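Local structure of Ufm1-specific protease (5EJJ) at residues L306-K309 against E314-N317; R321-F326 against K332-L337; N265-N270 against S290-P295; W137-G142 against E146-A151; W405-F408 against G412-D415. The protein acts as a thiol protease that recognises and hydrolyses the peptide bond at the C-terminal glycine of Ufm1, a ubiquitin-like modifier attached to target proteins. All blocks are in the same frame, centred on the assembly; numbering follows the deposited sequence.

Interaction 1 of 5, residues L306-K309 against E314-N317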
# COMPACT_ATOMS: atom_id res chain seq x y z
N LEU A 306 7.48 -11.07 -8.07
CA LEU A 306 7.99 -10.10 -9.05
C LEU A 306 9.22 -10.61 -9.82
O LEU A 306 10.19 -11.09 -9.23
CB LEU A 306 8.34 -8.80 -8.36
CG LEU A 306 7.16 -8.07 -7.75
CD1 LEU A 306 7.67 -6.87 -7.01
CD2 LEU A 306 6.20 -7.67 -8.85
N PRO A 307 9.17 -10.52 -11.16
CA PRO A 307 10.29 -10.96 -12.00
C PRO A 307 11.45 -9.97 -11.97
O PRO A 307 11.57 -9.13 -12.86
CB PRO A 307 9.67 -11.04 -13.41
CG PRO A 307 8.48 -10.13 -13.36
CD PRO A 307 7.97 -10.16 -11.94
N THR A 308 12.31 -10.07 -10.97
CA THR A 308 13.35 -9.06 -10.76
C THR A 308 14.70 -9.33 -11.45
O THR A 308 15.65 -8.54 -11.30
CB THR A 308 13.60 -8.83 -9.26
OG1 THR A 308 13.53 -10.09 -8.56
CG2 THR A 308 12.58 -7.85 -8.71
N LYS A 309 14.80 -10.43 -12.18
CA LYS A 309 15.99 -10.68 -12.97
C LYS A 309 15.77 -10.35 -14.44
O LYS A 309 16.67 -10.53 -15.25
CB LYS A 309 16.48 -12.12 -12.81
CG LYS A 309 17.17 -12.39 -11.47
CD LYS A 309 18.40 -11.51 -11.25
CE LYS A 309 19.05 -11.78 -9.89
NZ LYS A 309 20.31 -10.98 -9.70
N GLU A 314 11.98 -4.43 -19.09
CA GLU A 314 11.02 -5.51 -19.14
C GLU A 314 10.19 -5.50 -17.85
O GLU A 314 9.01 -5.87 -17.86
CB GLU A 314 11.72 -6.84 -19.36
CG GLU A 314 12.16 -7.06 -20.79
CD GLU A 314 13.07 -8.27 -20.95
OE1 GLU A 314 13.70 -8.67 -19.93
OE2 GLU A 314 13.14 -8.81 -22.08
N GLN A 315 10.80 -5.06 -16.76
CA GLN A 315 10.10 -4.89 -15.51
C GLN A 315 9.07 -3.77 -15.57
O GLN A 315 7.92 -3.96 -15.18
CB GLN A 315 11.09 -4.66 -14.38
CG GLN A 315 11.98 -5.85 -14.13
CD GLN A 315 12.66 -5.80 -12.78
OE1 GLN A 315 12.10 -5.29 -11.81
NE2 GLN A 315 13.88 -6.32 -12.72
N ARG A 316 9.48 -2.60 -16.05
CA ARG A 316 8.55 -1.49 -16.22
C ARG A 316 7.32 -1.89 -17.02
O ARG A 316 6.21 -1.48 -16.69
CB ARG A 316 9.23 -0.31 -16.93
CG ARG A 316 8.76 1.07 -16.45
CD ARG A 316 9.39 2.21 -17.26
NE ARG A 316 8.57 2.57 -18.41
CZ ARG A 316 7.83 3.67 -18.46
NH1 ARG A 316 7.83 4.51 -17.42
NH2 ARG A 316 7.09 3.94 -19.54
N ASN A 317 7.51 -2.69 -18.06
CA ASN A 317 6.39 -3.09 -18.91
C ASN A 317 5.41 -3.99 -18.18
O ASN A 317 4.20 -4.02 -18.49
CB ASN A 317 6.90 -3.82 -20.16
CG ASN A 317 7.40 -2.87 -21.22
OD1 ASN A 317 7.60 -1.68 -20.97
ND2 ASN A 317 7.60 -3.40 -22.43
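An inverse gamma turn centred on Pro307 (phi -75°, psi 84°) takes the chain out of strand 302-306, and Gln315, early in helix 312-325, lays its side chain across the exit of that turn. The turn is tight: Leu306 O lies 2.9 Å from Thr308 N. On the helix side the contact is made by this one glutamine. Its CG sits beside the backbone N (chi1 -64°), and from there the chain runs extended, which carries the amide out of the helix to the loop backbone. On the way CG passes 3.5 Å from Pro307 O, and CD lies equally near the same oxygen. At the end of the chain NE2 comes within 3.2 Å of Thr308 O and also makes a weak hydrogen bond to Trp310 O, while OE1 lies 4.0 Å from Thr308 CG2. Thr308 itself directs its CB away from the helix, and its OG1 is hydrogen-bonded to Thr289 OG1 on the neighbouring strand. An alanine here removes the amide, which would probably leave Trp310 O without this weak donor and open a gap beside the Pro307 and Thr308 carbonyls. The geometry is that of a short strand-to-helix connection, in which an inverse gamma turn kinks the chain as it leaves the strand and a side chain from the first turn of the helix packs on the linking backbone.

Interaction 2 of 5, residues R321-F326 against K332-L337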
# COMPACT_ATOMS: atom_id res chain seq x y z
N ARG A 321 1.63 -3.48 -17.23
CA ARG A 321 0.67 -4.53 -17.48
C ARG A 321 -0.14 -4.77 -16.22
O ARG A 321 -1.38 -4.82 -16.26
CB ARG A 321 1.39 -5.80 -17.90
CG ARG A 321 0.56 -7.06 -17.86
CD ARG A 321 -0.12 -7.36 -19.18
NE ARG A 321 -0.57 -8.76 -19.23
CZ ARG A 321 -1.74 -9.15 -19.73
NH1 ARG A 321 -2.60 -8.25 -20.23
NH2 ARG A 321 -2.06 -10.45 -19.73
N LEU A 322 0.57 -4.87 -15.11
CA LEU A 322 -0.07 -5.11 -13.83
C LEU A 322 -1.05 -4.01 -13.44
O LEU A 322 -2.12 -4.31 -12.94
CB LEU A 322 0.96 -5.35 -12.73
CG LEU A 322 1.64 -6.72 -12.68
CD1 LEU A 322 2.07 -6.98 -11.29
CD2 LEU A 322 0.71 -7.82 -13.11
N HIS A 323 -0.68 -2.74 -13.69
CA HIS A 323 -1.59 -1.61 -13.48
C HIS A 323 -2.93 -1.80 -14.21
O HIS A 323 -4.01 -1.55 -13.66
CB HIS A 323 -0.95 -0.30 -13.92
CG HIS A 323 -0.09 0.35 -12.88
ND1 HIS A 323 1.08 -0.22 -12.41
CD2 HIS A 323 -0.21 1.53 -12.23
CE1 HIS A 323 1.63 0.57 -11.51
NE2 HIS A 323 0.87 1.64 -11.38
N LYS A 324 -2.86 -2.26 -15.45
CA LYS A 324 -4.08 -2.50 -16.22
C LYS A 324 -4.88 -3.67 -15.66
O LYS A 324 -6.12 -3.65 -15.66
CB LYS A 324 -3.73 -2.74 -17.70
CG LYS A 324 -3.42 -1.47 -18.46
CD LYS A 324 -2.86 -1.74 -19.84
CE LYS A 324 -1.98 -0.56 -20.30
NZ LYS A 324 -1.30 -0.84 -21.60
N LEU A 325 -4.18 -4.71 -15.20
CA LEU A 325 -4.85 -5.91 -14.76
C LEU A 325 -5.58 -5.68 -13.45
O LEU A 325 -6.71 -6.14 -13.27
CB LEU A 325 -3.86 -7.05 -14.61
CG LEU A 325 -3.38 -7.67 -15.92
CD1 LEU A 325 -2.31 -8.71 -15.62
CD2 LEU A 325 -4.55 -8.29 -16.66
N PHE A 326 -4.92 -4.93 -12.56
CA PHE A 326 -5.48 -4.64 -11.25
C PHE A 326 -6.16 -3.27 -11.15
O PHE A 326 -6.42 -2.78 -10.05
CB PHE A 326 -4.41 -4.79 -10.18
CG PHE A 326 -3.97 -6.20 -10.02
CD1 PHE A 326 -2.68 -6.58 -10.35
CD2 PHE A 326 -4.87 -7.16 -9.59
CE1 PHE A 326 -2.30 -7.89 -10.24
CE2 PHE A 326 -4.50 -8.46 -9.47
CZ PHE A 326 -3.22 -8.83 -9.79
N LYS A 332 0.86 7.58 -11.57
CA LYS A 332 1.92 7.43 -10.56
C LYS A 332 2.32 5.97 -10.28
O LYS A 332 1.59 5.05 -10.66
CB LYS A 332 1.51 8.13 -9.25
CG LYS A 332 0.20 7.64 -8.64
CD LYS A 332 -0.21 8.47 -7.42
CE LYS A 332 -1.39 7.81 -6.70
NZ LYS A 332 -1.73 8.43 -5.39
N PRO A 333 3.47 5.76 -9.63
CA PRO A 333 3.85 4.38 -9.31
C PRO A 333 3.03 3.77 -8.17
O PRO A 333 2.64 4.44 -7.22
CB PRO A 333 5.33 4.49 -8.91
CG PRO A 333 5.49 5.85 -8.41
CD PRO A 333 4.53 6.71 -9.22
N VAL A 334 2.80 2.46 -8.28
CA VAL A 334 2.10 1.70 -7.26
C VAL A 334 2.89 0.44 -6.86
O VAL A 334 2.86 0.06 -5.70
CB VAL A 334 0.68 1.31 -7.72
CG1 VAL A 334 -0.06 0.58 -6.62
CG2 VAL A 334 -0.10 2.55 -8.12
N LEU A 335 3.61 -0.17 -7.80
CA LEU A 335 4.18 -1.51 -7.58
C LEU A 335 5.69 -1.56 -7.61
O LEU A 335 6.28 -2.57 -8.02
CB LEU A 335 3.65 -2.48 -8.63
CG LEU A 335 2.13 -2.63 -8.70
CD1 LEU A 335 1.76 -3.48 -9.88
CD2 LEU A 335 1.60 -3.23 -7.42
N ARG A 336 6.35 -0.48 -7.22
CA ARG A 336 7.81 -0.50 -7.18
C ARG A 336 8.25 -1.24 -5.94
O ARG A 336 7.61 -1.14 -4.89
CB ARG A 336 8.37 0.90 -7.17
CG ARG A 336 7.85 1.76 -8.29
CD ARG A 336 8.35 1.26 -9.62
NE ARG A 336 9.80 1.29 -9.66
CZ ARG A 336 10.51 2.35 -10.04
NH1 ARG A 336 9.89 3.48 -10.41
NH2 ARG A 336 11.85 2.28 -10.03
N LEU A 337 9.34 -1.97 -6.06
CA LEU A 337 9.93 -2.72 -4.96
C LEU A 337 10.00 -1.87 -3.69
O LEU A 337 9.79 -2.35 -2.58
CB LEU A 337 11.33 -3.17 -5.36
CG LEU A 337 11.80 -4.56 -4.95
CD1 LEU A 337 10.64 -5.45 -4.54
CD2 LEU A 337 12.57 -5.16 -6.11
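Leu322 and His323, near the C-terminal end of helix 312-325, face the chain as it returns over the helix in the irregular segment 332-337; the end of the helix packs on the loop that follows it, with no hydrogen bond between the two segments. The apolar part is leucine on leucine. Leu335 CD1 reaches Leu322 CB at 3.5 Å and Leu322 CD1 at 3.8 Å, and the two side chains meet at about a right angle. Behind them, Leu304 of strand 302-306 touches Leu322, and Leu302 touches Leu335.

The second kind of contact is van der Waals packing of the imidazole. His323 turns CG beside its backbone N (chi1 -85°), which sends the ring from the helix flank to the loop, where CE1 lies 3.9 Å from Val334 N. The hydrogen bond from ND1 to Arg319 O, one turn back in the helix, restrains the rotation of the ring. An alanine here would probably open a gap against Val334 and leave Arg319 O without its side-chain donor. At the far corner of the ring NE2 sits 3.6 Å from Lys332 O, with no hydrogen bond formed, and 3.5 Å from Val334 CG2.

Interaction 3 of 5, residues N265-N270 against S290-P295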
# COMPACT_ATOMS: atom_id res chain seq x y z
N ASN A 265 -0.62 -21.62 -1.41
CA ASN A 265 -0.84 -22.15 -2.74
C ASN A 265 -0.95 -21.05 -3.80
O ASN A 265 -0.48 -21.24 -4.92
CB ASN A 265 -2.04 -23.09 -2.79
CG ASN A 265 -1.87 -24.33 -1.91
OD1 ASN A 265 -0.77 -24.64 -1.44
ND2 ASN A 265 -2.97 -25.04 -1.68
N ARG A 266 -1.51 -19.89 -3.45
CA ARG A 266 -1.66 -18.81 -4.41
C ARG A 266 -0.32 -18.20 -4.78
O ARG A 266 -0.06 -17.86 -5.93
CB ARG A 266 -2.58 -17.73 -3.86
CG ARG A 266 -4.01 -18.19 -3.70
CD ARG A 266 -4.95 -17.06 -3.47
NE ARG A 266 -6.32 -17.53 -3.41
CZ ARG A 266 -7.35 -16.78 -3.03
NH1 ARG A 266 -7.17 -15.52 -2.66
NH2 ARG A 266 -8.56 -17.27 -3.00
N ARG A 267 0.55 -18.06 -3.79
CA ARG A 267 1.89 -17.57 -4.06
C ARG A 267 2.67 -18.50 -4.98
O ARG A 267 3.45 -18.04 -5.80
CB ARG A 267 2.65 -17.42 -2.75
CG ARG A 267 2.27 -16.26 -1.92
CD ARG A 267 3.08 -15.06 -2.31
NE ARG A 267 2.70 -13.90 -1.52
CZ ARG A 267 3.16 -12.67 -1.71
NH1 ARG A 267 4.02 -12.42 -2.69
NH2 ARG A 267 2.73 -11.69 -0.93
N ALA A 268 2.48 -19.81 -4.82
CA ALA A 268 3.17 -20.77 -5.70
C ALA A 268 2.62 -20.64 -7.12
O ALA A 268 3.39 -20.49 -8.06
CB ALA A 268 3.03 -22.17 -5.20
N ASN A 269 1.30 -20.67 -7.27
CA ASN A 269 0.68 -20.46 -8.56
C ASN A 269 1.11 -19.15 -9.22
O ASN A 269 1.31 -19.09 -10.43
CB ASN A 269 -0.83 -20.50 -8.43
CG ASN A 269 -1.34 -21.85 -7.91
OD1 ASN A 269 -0.69 -22.89 -8.07
ND2 ASN A 269 -2.53 -21.83 -7.30
N ASN A 270 1.26 -18.11 -8.42
CA ASN A 270 1.70 -16.82 -8.92
C ASN A 270 3.11 -16.89 -9.45
O ASN A 270 3.39 -16.31 -10.49
CB ASN A 270 1.62 -15.76 -7.83
CG ASN A 270 1.43 -14.35 -8.40
OD1 ASN A 270 2.39 -13.62 -8.64
ND2 ASN A 270 0.17 -13.98 -8.63
N SER A 290 9.40 -11.80 -3.67
CA SER A 290 8.08 -11.68 -3.09
C SER A 290 7.75 -10.29 -2.55
O SER A 290 8.48 -9.75 -1.71
CB SER A 290 7.88 -12.72 -1.99
OG SER A 290 7.08 -13.77 -2.50
N ALA A 291 6.64 -9.73 -3.01
CA ALA A 291 6.18 -8.43 -2.54
C ALA A 291 4.72 -8.46 -2.10
O ALA A 291 3.92 -9.26 -2.60
CB ALA A 291 6.38 -7.36 -3.62
N THR A 292 4.39 -7.58 -1.17
CA THR A 292 3.01 -7.32 -0.76
C THR A 292 2.77 -5.81 -0.83
O THR A 292 3.63 -5.02 -0.45
CB THR A 292 2.74 -7.82 0.67
OG1 THR A 292 3.20 -9.16 0.79
CG2 THR A 292 1.28 -7.79 0.96
N TYR A 293 1.61 -5.42 -1.34
CA TYR A 293 1.26 -4.02 -1.49
C TYR A 293 -0.12 -3.78 -0.95
O TYR A 293 -0.91 -4.71 -0.78
CB TYR A 293 1.23 -3.64 -2.96
CG TYR A 293 2.51 -3.88 -3.68
CD1 TYR A 293 2.75 -5.08 -4.32
CD2 TYR A 293 3.48 -2.90 -3.73
CE1 TYR A 293 3.94 -5.31 -4.98
CE2 TYR A 293 4.66 -3.10 -4.39
CZ TYR A 293 4.89 -4.31 -5.01
OH TYR A 293 6.09 -4.49 -5.66
N LEU A 294 -0.41 -2.51 -0.69
CA LEU A 294 -1.77 -2.05 -0.43
C LEU A 294 -1.99 -0.91 -1.39
O LEU A 294 -1.69 0.23 -1.06
CB LEU A 294 -1.89 -1.52 0.99
CG LEU A 294 -3.25 -0.94 1.35
CD1 LEU A 294 -4.31 -1.94 1.01
CD2 LEU A 294 -3.31 -0.63 2.83
N PRO A 295 -2.46 -1.21 -2.60
CA PRO A 295 -2.66 -0.16 -3.59
C PRO A 295 -3.57 0.92 -3.06
O PRO A 295 -4.31 0.67 -2.12
CB PRO A 295 -3.35 -0.91 -4.74
CG PRO A 295 -2.76 -2.27 -4.66
CD PRO A 295 -2.68 -2.55 -3.17
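Arg267 points its guanidinium end-on at the backbone of strand 290-293, presenting NH1 and NH2 together to one carbonyl. Both nitrogens donate to Ala291 O, NH1 at 3.2 Å and NH2 also at 3.2 Å, and the oxygen lies close to the guanidinium plane. Seen from the acceptor, the approach is less regular: the two donors stand over the same face of the carbonyl, NH1 41° out of its plane, rather than on a lone pair. The chain gets there by a bend at chi2 (-89°), after which it runs straight outward from the helix.

That reach is needed because helix 265-270 and strand 290-293 pass 11.3 Å apart, axis to axis, with 117° between their directions. The strand is half of a beta hairpin with strand 302-306, so the long helix 253-280 is held to the hairpin's backbone by a buried arginine. The Thr292 side chain crosses that of Arg267 at about a right angle, and its OG1, at the edge of the guanidinium, takes a weak bond from NH2 at 3.1 Å and is also hydrogen-bonded to Glu242 OE1. At the other nitrogen, Ser290 OG stands 3.3 Å from NH1. Gln305 OE1, on the partner strand, is hydrogen-bonded to both that hydroxyl and NH1, positioning the two groups. The nearby Glu242 carboxylate would probably also help to offset the arginine's charge in this buried setting.

Interaction 4 of 5, residues W137-G142 against E146-A151; sequences WSLRAG and EDVKSA
Ala151 CB sits on the face of the Trp137 indole, 3.4 Å from the centroid of the five-membered ring and only 9° off its normal, a CH-pi contact. Val148 takes the six-membered half: its CG2 lies 3.4 Å from Trp137 CE3, at the benzo rim, and its carbonyl O stands over the same face as the alanine methyl. The same CG2 also meets Leu139 CD1 at 3.4 Å, so one methyl is wedged between two strand residues. The other leucine branch, CD2, slides along Asp147 with 3.5 Å to its CB.

Beyond this apolar row, Asp147 uses both carboxylate oxygens on Arg140. OD2 receives Arg140 N at 2.9 Å on its anti side, while OD1 offers its syn lone pair to Arg140 NH1 at 2.6 Å in a salt bridge. That nitrogen can come back to the helix because the arginine chain bends at chi2 (130°) and again at chi3; OD1 then lies in the guanidinium plane, although the two planar groups are inclined to each other.

Further out, Met272 of helix 253-280 touches both Trp137 and Val148, and Thr275 and Val276 also pack on Val148, so a second helix backs the cluster. Leu155 and the Tyr135 ring also bear on the indole. The strand 137-139 axis and that of helix 146-151 run nearly antiparallel, at 155°, and approach to 7.6 Å, as expected of a beta-alpha unit in which a short turn folds a helix back along its own sheet strand.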
# COMPACT_ATOMS: atom_id res chain seq x y z
N TRP A 137 12.35 -26.29 -7.23
CA TRP A 137 11.66 -26.77 -8.42
C TRP A 137 12.65 -27.18 -9.47
O TRP A 137 13.57 -26.43 -9.78
CB TRP A 137 10.81 -25.67 -9.03
CG TRP A 137 9.51 -25.54 -8.42
CD1 TRP A 137 9.03 -26.28 -7.39
CD2 TRP A 137 8.48 -24.63 -8.79
NE1 TRP A 137 7.76 -25.89 -7.09
CE2 TRP A 137 7.38 -24.88 -7.93
CE3 TRP A 137 8.37 -23.63 -9.76
CZ2 TRP A 137 6.16 -24.17 -8.00
CZ3 TRP A 137 7.15 -22.92 -9.84
CH2 TRP A 137 6.06 -23.20 -8.96
N SER A 138 12.44 -28.37 -10.04
CA SER A 138 13.32 -28.86 -11.09
C SER A 138 12.64 -28.87 -12.45
O SER A 138 11.56 -29.44 -12.61
CB SER A 138 13.83 -30.24 -10.73
OG SER A 138 15.04 -30.13 -10.00
N LEU A 139 13.28 -28.21 -13.41
CA LEU A 139 12.76 -28.12 -14.78
C LEU A 139 13.64 -28.82 -15.83
O LEU A 139 14.73 -28.34 -16.16
CB LEU A 139 12.55 -26.65 -15.15
CG LEU A 139 11.71 -25.84 -14.16
CD1 LEU A 139 11.28 -24.53 -14.79
CD2 LEU A 139 10.49 -26.63 -13.70
N ARG A 140 13.15 -29.95 -16.33
CA ARG A 140 13.79 -30.72 -17.41
C ARG A 140 14.08 -29.85 -18.63
O ARG A 140 13.20 -29.11 -19.08
CB ARG A 140 12.87 -31.85 -17.88
CG ARG A 140 12.88 -33.06 -17.01
CD ARG A 140 11.48 -33.44 -16.69
NE ARG A 140 10.96 -34.45 -17.59
CZ ARG A 140 9.67 -34.57 -17.88
NH1 ARG A 140 8.79 -33.71 -17.38
NH2 ARG A 140 9.25 -35.54 -18.70
N ALA A 141 15.30 -29.96 -19.17
CA ALA A 141 15.70 -29.17 -20.33
C ALA A 141 14.71 -29.27 -21.51
O ALA A 141 14.40 -30.38 -21.99
CB ALA A 141 17.10 -29.55 -20.77
N GLY A 142 14.21 -28.11 -21.93
CA GLY A 142 13.23 -28.02 -23.01
C GLY A 142 11.83 -28.32 -22.53
O GLY A 142 10.85 -28.18 -23.27
N GLU A 146 6.20 -27.30 -18.82
CA GLU A 146 5.20 -28.20 -18.27
C GLU A 146 5.55 -28.76 -16.90
O GLU A 146 4.68 -29.27 -16.16
CB GLU A 146 4.84 -29.31 -19.27
CG GLU A 146 3.58 -28.96 -20.06
CD GLU A 146 2.47 -28.30 -19.21
OE1 GLU A 146 2.13 -27.12 -19.49
OE2 GLU A 146 1.95 -28.96 -18.27
N ASP A 147 6.83 -28.66 -16.56
CA ASP A 147 7.29 -29.07 -15.25
C ASP A 147 6.92 -28.04 -14.20
O ASP A 147 6.32 -28.40 -13.18
CB ASP A 147 8.80 -29.30 -15.24
CG ASP A 147 9.19 -30.59 -15.92
OD1 ASP A 147 8.35 -31.53 -15.95
OD2 ASP A 147 10.33 -30.65 -16.42
N VAL A 148 7.25 -26.78 -14.47
CA VAL A 148 6.87 -25.68 -13.57
C VAL A 148 5.37 -25.70 -13.24
O VAL A 148 4.98 -25.53 -12.09
CB VAL A 148 7.30 -24.29 -14.10
CG1 VAL A 148 6.13 -23.34 -14.16
CG2 VAL A 148 8.35 -23.69 -13.20
N LYS A 149 4.55 -25.95 -14.25
CA LYS A 149 3.14 -26.18 -14.01
C LYS A 149 2.96 -27.38 -13.06
O LYS A 149 2.28 -27.28 -12.05
CB LYS A 149 2.42 -26.37 -15.35
CG LYS A 149 0.90 -26.52 -15.27
CD LYS A 149 0.27 -26.38 -16.67
CE LYS A 149 -1.18 -26.88 -16.74
NZ LYS A 149 -1.34 -28.37 -16.81
N SER A 150 3.61 -28.50 -13.36
CA SER A 150 3.41 -29.72 -12.57
C SER A 150 3.97 -29.66 -11.14
O SER A 150 3.45 -30.34 -10.24
CB SER A 150 4.01 -30.94 -13.28
OG SER A 150 4.15 -32.03 -12.37
N ALA A 151 5.04 -28.88 -10.95
CA ALA A 151 5.67 -28.78 -9.64
C ALA A 151 4.67 -28.13 -8.71
O ALA A 151 4.42 -28.60 -7.59
CB ALA A 151 6.92 -27.94 -9.73

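Interaction 5 of 5, residues W405-F408 against G412-D415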
# COMPACT_ATOMS: atom_id res chain seq x y z
N TRP A 405 12.15 13.20 2.17
CA TRP A 405 12.87 12.21 1.38
C TRP A 405 12.15 10.88 1.48
O TRP A 405 11.85 10.25 0.46
CB TRP A 405 14.32 12.05 1.85
CG TRP A 405 15.15 11.21 0.91
CD1 TRP A 405 15.10 9.85 0.78
CD2 TRP A 405 16.15 11.66 -0.01
NE1 TRP A 405 16.00 9.44 -0.17
CE2 TRP A 405 16.66 10.53 -0.67
CE3 TRP A 405 16.68 12.92 -0.33
CZ2 TRP A 405 17.66 10.61 -1.64
CZ3 TRP A 405 17.67 12.99 -1.29
CH2 TRP A 405 18.16 11.85 -1.93
N SER A 406 11.86 10.48 2.71
CA SER A 406 11.21 9.20 2.95
C SER A 406 9.92 9.09 2.14
O SER A 406 9.59 8.01 1.64
CB SER A 406 10.94 9.01 4.43
OG SER A 406 9.77 9.68 4.83
N TRP A 407 9.22 10.20 1.97
CA TRP A 407 8.00 10.17 1.16
C TRP A 407 8.33 9.75 -0.26
O TRP A 407 7.56 9.04 -0.88
CB TRP A 407 7.28 11.51 1.17
CG TRP A 407 6.01 11.56 0.39
CD1 TRP A 407 4.75 11.56 0.91
CD2 TRP A 407 5.85 11.65 -1.03
NE1 TRP A 407 3.82 11.63 -0.11
CE2 TRP A 407 4.48 11.68 -1.31
CE3 TRP A 407 6.75 11.69 -2.11
CZ2 TRP A 407 3.98 11.76 -2.60
CZ3 TRP A 407 6.23 11.77 -3.40
CH2 TRP A 407 4.87 11.81 -3.63
N PHE A 408 9.48 10.18 -0.77
CA PHE A 408 9.84 9.84 -2.14
C PHE A 408 10.24 8.36 -2.37
O PHE A 408 10.08 7.83 -3.48
CB PHE A 408 10.88 10.82 -2.71
CG PHE A 408 10.28 12.09 -3.24
CD1 PHE A 408 10.16 13.22 -2.43
CD2 PHE A 408 9.80 12.16 -4.55
CE1 PHE A 408 9.59 14.38 -2.92
CE2 PHE A 408 9.22 13.32 -5.05
CZ PHE A 408 9.11 14.43 -4.23
N GLY A 412 7.61 5.36 -4.42
CA GLY A 412 8.13 4.69 -5.61
C GLY A 412 8.87 5.59 -6.57
O GLY A 412 8.91 5.33 -7.78
N TYR A 413 9.49 6.64 -6.03
CA TYR A 413 10.10 7.66 -6.87
C TYR A 413 11.62 7.53 -6.88
O TYR A 413 12.27 7.88 -7.88
CB TYR A 413 9.62 9.05 -6.47
CG TYR A 413 8.21 9.35 -6.97
CD1 TYR A 413 7.16 9.56 -6.08
CD2 TYR A 413 7.93 9.42 -8.33
CE1 TYR A 413 5.87 9.85 -6.53
CE2 TYR A 413 6.66 9.70 -8.79
CZ TYR A 413 5.63 9.92 -7.89
OH TYR A 413 4.34 10.20 -8.33
N THR A 414 12.18 7.00 -5.79
CA THR A 414 13.57 6.57 -5.77
C THR A 414 13.75 5.39 -4.84
O THR A 414 12.89 5.11 -4.02
CB THR A 414 14.53 7.64 -5.24
OG1 THR A 414 14.00 8.19 -4.03
CG2 THR A 414 14.75 8.73 -6.29
N ASP A 415 14.89 4.73 -4.96
CA ASP A 415 15.26 3.61 -4.10
C ASP A 415 16.46 3.99 -3.24
O ASP A 415 16.84 3.25 -2.32
CB ASP A 415 15.59 2.39 -4.96
CG ASP A 415 16.06 2.78 -6.37
OD1 ASP A 415 16.47 3.96 -6.56
OD2 ASP A 415 16.01 1.91 -7.27
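Trp407 holds CG opposite the backbone N (chi1 -179°) and Tyr413 places CG beside its own N (chi1 -77°); with these torsions the two side chains lie side by side and point the same way. Their rings meet rim to rim, neither over the face of the other: Trp407 CZ3 is 3.6 Å from Tyr413 CD1, Trp407 CH2 is 3.6 Å from Tyr413 CE1, and the planes differ by only 12°. Phe408 completes the aromatic cluster. The edge of its ring receives Tyr413 CB, 3.7 Å from Phe408 CD2, while Trp407 CE3 lies 3.6 Å above the centre of one face of the phenylalanine. The Phe408 and Tyr413 rings themselves are steeply inclined to each other.

What brings the tyrosine back beside these two residues is a Schellman motif at the end of helix 396-409. Gly412, with positive phi, is its C-prime residue, and Tyr413 N donates to Phe408 O at 2.9 Å, nearly along the C=O axis. Thr414 N uses the same oxygen at 3.2 Å from above the carbonyl plane, so two amides share one acceptor at the helix terminus. The first residue of this helix is Cys396, the inferred catalytic cysteine, consistent with the papain-like proteases, in which the nucleophile heads the central helix; the cap therefore closes the end remote from the active site. Outside the cluster, Leu460 packs on Phe408, and Asn411 ND2 is hydrogen-bonded to Trp407 O.

How the interactions relate
Along the chain the contacts follow in series, as interactions 4, 3, 1, 2 and 5, with none nested or crossed. Interaction 4 closes the turn from strand 127-139 into helix 144-156; interaction 3 spans the link from helix 253-280 to strand 289-293. Interactions 1 and 2 close the connections before and after helix 312-325. Trp137 reaches Ala268, joining 4 to 3. Tyr293 joins 3 to 2 through a probable hydrogen bond from its OH to Leu335 O, while Leu306 and Leu337 pack 1 against 2. Interaction 5 closes a helix end in the peptidase C78 region, and Tyr413 touches Lys332 and Pro333, tying that region to the loop after helix 312-325.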